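Local coordinates for protein bacillaene synthase decarboxylase PksI (PDB 4Q1K) that decarboxylates a 3-methylglutaconyl group tethered to the synthase PksL to a 3-methylcrotonyl group on the way to the antibiotic bacillaene, at residues K99-D103 and N104-L108; D236-P239 and R240-Q244. The protein carries 1 engineered substitution. All blocks are in the same frame, centred on the assembly; numbering follows the deposited sequence.

Contact 1: K99-D103 and N104-L108; sequences KFTDD and NLYSL
Phe100 turns an edge toward the face of Tyr106 in an offset edge-to-face pair, centroids 5.7 Å apart and planes at 67°. The touch is made at one ring corner: CE1 of Phe100 lies 3.8 Å from CE1 of Tyr106. Both rings are folded back over their own backbone, CG between the N and the carbonyl carbon (chi1 82° in Phe100, 47° in Tyr106). Thr101 CG2 adds to this tight part, lying over one face of Phe100 near its rim and reaching Tyr106 OH at 3.7 Å. Around Tyr106 runs an Asx motif: Asn104 OD1 takes Ser107 N at 3.0 Å on an in-plane lone pair, and Asn104 ND2 gives a 2.6 Å bond to Ser107 OG, which also bonds Asp111 of helix 108-111. The two bonds limit the amide's rotation, and OD1 lies 3.2 Å above the Tyr106 ring plane, over its centre. Phe100 also meets the ring of the active-site His249. No direct hydrogen bond joins the segments; on the looser solvent side exposed Lys99 and Asp102 bond each other instead: Asp102 OD2 receives Lys99 N at 3.0 Å from above the carboxylate plane, and the NZ to OD1 salt bridge is long.

Contact 2: D236-P239 and R240-Q244; sequences DQLP and RVIEQ
A water bridges the turn from Asp236 to Arg240, accepting from Arg240 N at 3.1 Å and donating to Asp236 O at 2.8 Å. A further, weak bond runs from the same water to Gln237 O at 3.4 Å. Asp236 O and Arg240 N, the pair that would close a regular helical turn, stand 5.3 Å apart, and the water fills the place of their direct bond. The cause is probably Pro239, whose nitrogen has no hydrogen to give to the turn before; helix 220-252 is kinked here. This long helix belongs to the C-terminal part of the crotonase-like fold and carries the active-site His249 farther along. Regular i to i+4 bonding is in place from Ile242 on. Ile242 N meets Leu238 O at 2.9 Å, nearly straight on (C=O...N angle 169°), whereas Glu243 N reaches Pro239 O at 3.0 Å with the donor tilted 19° from the carbonyl plane. Aliphatic carbons lie beside both acceptors: CG1 of Ile242 by Leu238 O, CG of Glu243 by Pro239 O. On the buried flank Leu238 holds CG anti to the backbone N (chi1 -179°), and its CD1 lies 3.9 Å from CG1 of Ile242; the two branched chains meet at a slant. Phe134 and Phe163 cover Leu238, and Phe163 and Thr162 of helix 161-169 pack on Val241. Val241 and Gln244 also pack on His229 of a second subunit, so this side of the helix takes part in the trimer interface. Arg240 and Glu243 lie on exposed parts of the helix, the arginine chain running out straight from CG to NE.

How the contacts relate
Contact 1 comes first along the chain, in the loop between helices 87-94 and 108-111; contact 2 follows well over a hundred residues later on helix 220-252. They are nevertheless about 13 Å apart, centre to centre, and the two touch directly. Ile242 is the main meeting point: its CG2 lies 3.4 Å from Thr101 CG2, while its CD1 packs on Phe100 CE1 and Tyr106 CE2. The loop is thus laid along the helix, on a stretch preceding the active-site His249. Contact 1 supplies a ring beside that histidine, whereas contact 2 lies farther back on the same helix and reaches a neighbouring subunit, so the active-site histidine and part of the subunit interface lie on one helix.

Contact 1: K99-D103 and N104-L108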
loop_
_atom_site.group_PDB
_atom_site.type_symbol
_atom_site.label_atom_id
_atom_site.label_comp_id
_atom_site.label_asym_id
_atom_site.label_seq_id
_atom_site.Cartn_x
_atom_site.Cartn_y
_atom_site.Cartn_z
ATOM N N LYS B 99 28.947 0.915 14.631
ATOM C CA LYS B 99 27.798 1.416 13.875
ATOM C C LYS B 99 26.941 0.196 13.476
ATOM O O LYS B 99 27.455 -0.952 13.454
ATOM C CB LYS B 99 28.228 2.194 12.639
ATOM C CG LYS B 99 29.458 3.062 12.757
ATOM C CD LYS B 99 29.569 3.981 11.548
ATOM C CE LYS B 99 29.623 3.203 10.246
ATOM N NZ LYS B 99 30.886 2.423 10.076
ATOM N N PHE B 100 25.650 0.415 13.176
ATOM C CA PHE B 100 24.751 -0.749 12.921
ATOM C C PHE B 100 25.146 -1.514 11.675
ATOM O O PHE B 100 24.845 -2.689 11.542
ATOM C CB PHE B 100 23.251 -0.283 12.884
ATOM C CG PHE B 100 22.806 0.312 11.556
ATOM C CD1 PHE B 100 22.499 -0.510 10.491
ATOM C CD2 PHE B 100 22.568 1.702 11.409
ATOM C CE1 PHE B 100 22.043 0.057 9.272
ATOM C CE2 PHE B 100 22.094 2.242 10.224
ATOM C CZ PHE B 100 21.862 1.422 9.126
ATOM N N THR B 101 25.837 -0.846 10.752
ATOM C CA THR B 101 26.300 -1.493 9.532
ATOM C C THR B 101 27.550 -2.395 9.762
ATOM O O THR B 101 27.919 -3.086 8.823
ATOM C CB THR B 101 26.640 -0.464 8.436
ATOM O OG1 THR B 101 27.452 0.552 9.020
ATOM C CG2 THR B 101 25.430 0.196 7.911
ATOM N N ASP B 102 28.126 -2.457 10.976
ATOM C CA ASP B 102 29.361 -3.211 11.220
ATOM C C ASP B 102 29.199 -4.691 10.902
ATOM O O ASP B 102 30.068 -5.320 10.287
ATOM C CB ASP B 102 29.913 -2.996 12.635
ATOM C CG ASP B 102 30.584 -1.620 12.799
ATOM O OD1 ASP B 102 30.827 -0.897 11.806
ATOM O OD2 ASP B 102 30.853 -1.255 13.929
ATOM N N ASP B 103 28.069 -5.253 11.296
ATOM C CA ASP B 103 27.793 -6.630 10.982
ATOM C C ASP B 103 26.477 -6.458 10.300
ATOM O O ASP B 103 25.623 -5.762 10.812
ATOM C CB ASP B 103 27.610 -7.443 12.278
ATOM C CG ASP B 103 28.949 -7.853 12.909
ATOM O OD1 ASP B 103 29.772 -8.527 12.240
ATOM O OD2 ASP B 103 29.173 -7.495 14.078
ATOM N N ASN B 104 26.321 -6.975 9.105
ATOM C CA ASN B 104 25.048 -6.737 8.475
ATOM C C ASN B 104 24.182 -7.997 8.656
ATOM O O ASN B 104 24.493 -9.045 8.110
ATOM C CB ASN B 104 25.201 -6.344 7.010
ATOM C CG ASN B 104 23.887 -6.367 6.288
ATOM O OD1 ASN B 104 22.847 -6.724 6.881
ATOM N ND2 ASN B 104 23.909 -6.037 5.018
ATOM N N LEU B 105 23.165 -7.916 9.497
ATOM C CA LEU B 105 22.250 -9.005 9.637
ATOM C C LEU B 105 20.938 -8.550 8.989
ATOM O O LEU B 105 20.125 -9.369 8.631
ATOM C CB LEU B 105 22.006 -9.356 11.105
ATOM C CG LEU B 105 23.268 -9.672 11.913
ATOM C CD1 LEU B 105 23.021 -9.698 13.427
ATOM C CD2 LEU B 105 23.745 -11.034 11.406
ATOM N N TYR B 106 20.729 -7.241 8.836
ATOM C CA TYR B 106 19.388 -6.775 8.394
ATOM C C TYR B 106 19.031 -7.276 7.010
ATOM O O TYR B 106 17.868 -7.554 6.747
ATOM C CB TYR B 106 19.264 -5.231 8.392
ATOM C CG TYR B 106 20.410 -4.496 7.756
ATOM C CD1 TYR B 106 21.536 -4.156 8.525
ATOM C CD2 TYR B 106 20.343 -4.068 6.415
ATOM C CE1 TYR B 106 22.592 -3.478 7.971
ATOM C CE2 TYR B 106 21.401 -3.403 5.852
ATOM C CZ TYR B 106 22.518 -3.107 6.669
ATOM O OH TYR B 106 23.594 -2.455 6.150
ATOM N N SER B 107 20.024 -7.420 6.139
ATOM C CA SER B 107 19.698 -7.698 4.734
ATOM C C SER B 107 19.978 -9.159 4.357
ATOM O O SER B 107 19.978 -9.506 3.205
ATOM C CB SER B 107 20.423 -6.772 3.790
ATOM O OG SER B 107 21.821 -6.979 3.783
ATOM N N LEU B 108 20.235 -10.018 5.343
ATOM C CA LEU B 108 20.444 -11.425 5.023
ATOM C C LEU B 108 19.401 -12.010 4.084
ATOM O O LEU B 108 19.790 -12.745 3.149
ATOM C CB LEU B 108 20.436 -12.308 6.302
ATOM C CG LEU B 108 21.659 -12.094 7.255
ATOM C CD1 LEU B 108 21.369 -12.780 8.576
ATOM C CD2 LEU B 108 22.936 -12.632 6.635
HETATM O O HOH W 1 23.232 -5.563 11.136
#

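Contact 2: D236-P239 and R240-Q244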
loop_
_atom_site.group_PDB
_atom_site.type_symbol
_atom_site.label_atom_id
_atom_site.label_comp_id
_atom_site.label_asym_id
_atom_site.label_seq_id
_atom_site.Cartn_x
_atom_site.Cartn_y
_atom_site.Cartn_z
ATOM N N ASP B 236 18.606 -2.211 -5.201
ATOM C CA ASP B 236 19.095 -0.979 -5.748
ATOM C C ASP B 236 18.979 0.196 -4.783
ATOM O O ASP B 236 19.876 1.013 -4.731
ATOM C CB ASP B 236 18.337 -0.675 -7.029
ATOM C CG ASP B 236 18.803 0.617 -7.688
ATOM O OD1 ASP B 236 20.005 0.745 -8.035
ATOM O OD2 ASP B 236 17.963 1.542 -7.821
ATOM N N GLN B 237 17.840 0.293 -4.080
ATOM C CA GLN B 237 17.497 1.466 -3.266
ATOM C C GLN B 237 18.008 1.421 -1.844
ATOM O O GLN B 237 18.221 2.510 -1.258
ATOM C CB GLN B 237 16.021 1.735 -3.285
ATOM C CG GLN B 237 15.488 2.150 -4.680
ATOM C CD GLN B 237 13.961 2.132 -4.691
ATOM O OE1 GLN B 237 13.335 2.400 -3.675
ATOM N NE2 GLN B 237 13.368 1.730 -5.769
ATOM N N LEU B 238 18.299 0.228 -1.310
ATOM C CA LEU B 238 18.634 0.111 0.072
ATOM C C LEU B 238 19.970 0.824 0.530
ATOM O O LEU B 238 19.999 1.476 1.614
ATOM C CB LEU B 238 18.586 -1.376 0.481
ATOM C CG LEU B 238 18.904 -1.614 1.977
ATOM C CD1 LEU B 238 17.872 -0.906 2.909
ATOM C CD2 LEU B 238 18.934 -3.111 2.168
ATOM N N PRO B 239 21.059 0.749 -0.281
ATOM C CA PRO B 239 22.320 1.368 0.177
ATOM C C PRO B 239 22.152 2.849 0.507
ATOM O O PRO B 239 22.664 3.327 1.523
ATOM C CB PRO B 239 23.218 1.280 -1.079
ATOM C CG PRO B 239 22.770 0.010 -1.789
ATOM C CD PRO B 239 21.266 -0.057 -1.517
ATOM N N ARG B 240 21.392 3.576 -0.301
ATOM C CA ARG B 240 21.295 4.986 -0.024
ATOM C C ARG B 240 20.513 5.278 1.247
ATOM O O ARG B 240 20.803 6.248 1.928
ATOM C CB ARG B 240 20.599 5.619 -1.212
ATOM C CG ARG B 240 20.412 7.105 -1.086
ATOM C CD ARG B 240 19.532 7.648 -2.238
ATOM N NE ARG B 240 19.082 9.035 -2.007
ATOM C CZ ARG B 240 19.889 10.107 -1.978
ATOM N NH1 ARG B 240 21.201 9.972 -2.175
ATOM N NH2 ARG B 240 19.395 11.321 -1.738
ATOM N N VAL B 241 19.465 4.476 1.544
ATOM C CA VAL B 241 18.735 4.622 2.769
ATOM C C VAL B 241 19.580 4.275 3.957
ATOM O O VAL B 241 19.519 4.964 4.930
ATOM C CB VAL B 241 17.310 3.892 2.724
ATOM C CG1 VAL B 241 16.559 4.188 4.027
ATOM C CG2 VAL B 241 16.535 4.455 1.544
ATOM N N ILE B 242 20.438 3.254 3.848
ATOM C CA ILE B 242 21.381 2.884 4.921
ATOM C C ILE B 242 22.294 4.095 5.223
ATOM O O ILE B 242 22.498 4.435 6.399
ATOM C CB ILE B 242 22.187 1.632 4.505
ATOM C CG1 ILE B 242 21.235 0.387 4.491
ATOM C CG2 ILE B 242 23.293 1.354 5.498
ATOM C CD1 ILE B 242 20.508 0.140 5.822
ATOM N N GLU B 243 22.736 4.781 4.172
ATOM C CA GLU B 243 23.647 5.975 4.366
ATOM C C GLU B 243 22.780 7.068 5.072
ATOM O O GLU B 243 23.254 7.713 5.997
ATOM C CB GLU B 243 24.093 6.563 3.040
ATOM C CG GLU B 243 25.017 5.795 2.097
ATOM C CD GLU B 243 25.243 6.533 0.720
ATOM O OE1 GLU B 243 25.171 7.794 0.636
ATOM O OE2 GLU B 243 25.494 5.844 -0.309
ATOM N N GLN B 244 21.538 7.314 4.633
ATOM C CA GLN B 244 20.683 8.268 5.352
ATOM C C GLN B 244 20.446 7.913 6.833
ATOM O O GLN B 244 20.492 8.766 7.711
ATOM C CB GLN B 244 19.356 8.396 4.601
ATOM C CG GLN B 244 19.620 9.024 3.279
ATOM C CD GLN B 244 18.438 8.987 2.368
ATOM O OE1 GLN B 244 17.517 8.156 2.461
ATOM N NE2 GLN B 244 18.482 9.868 1.422
HETATM O O HOH W 2 20.788 3.233 -3.286
#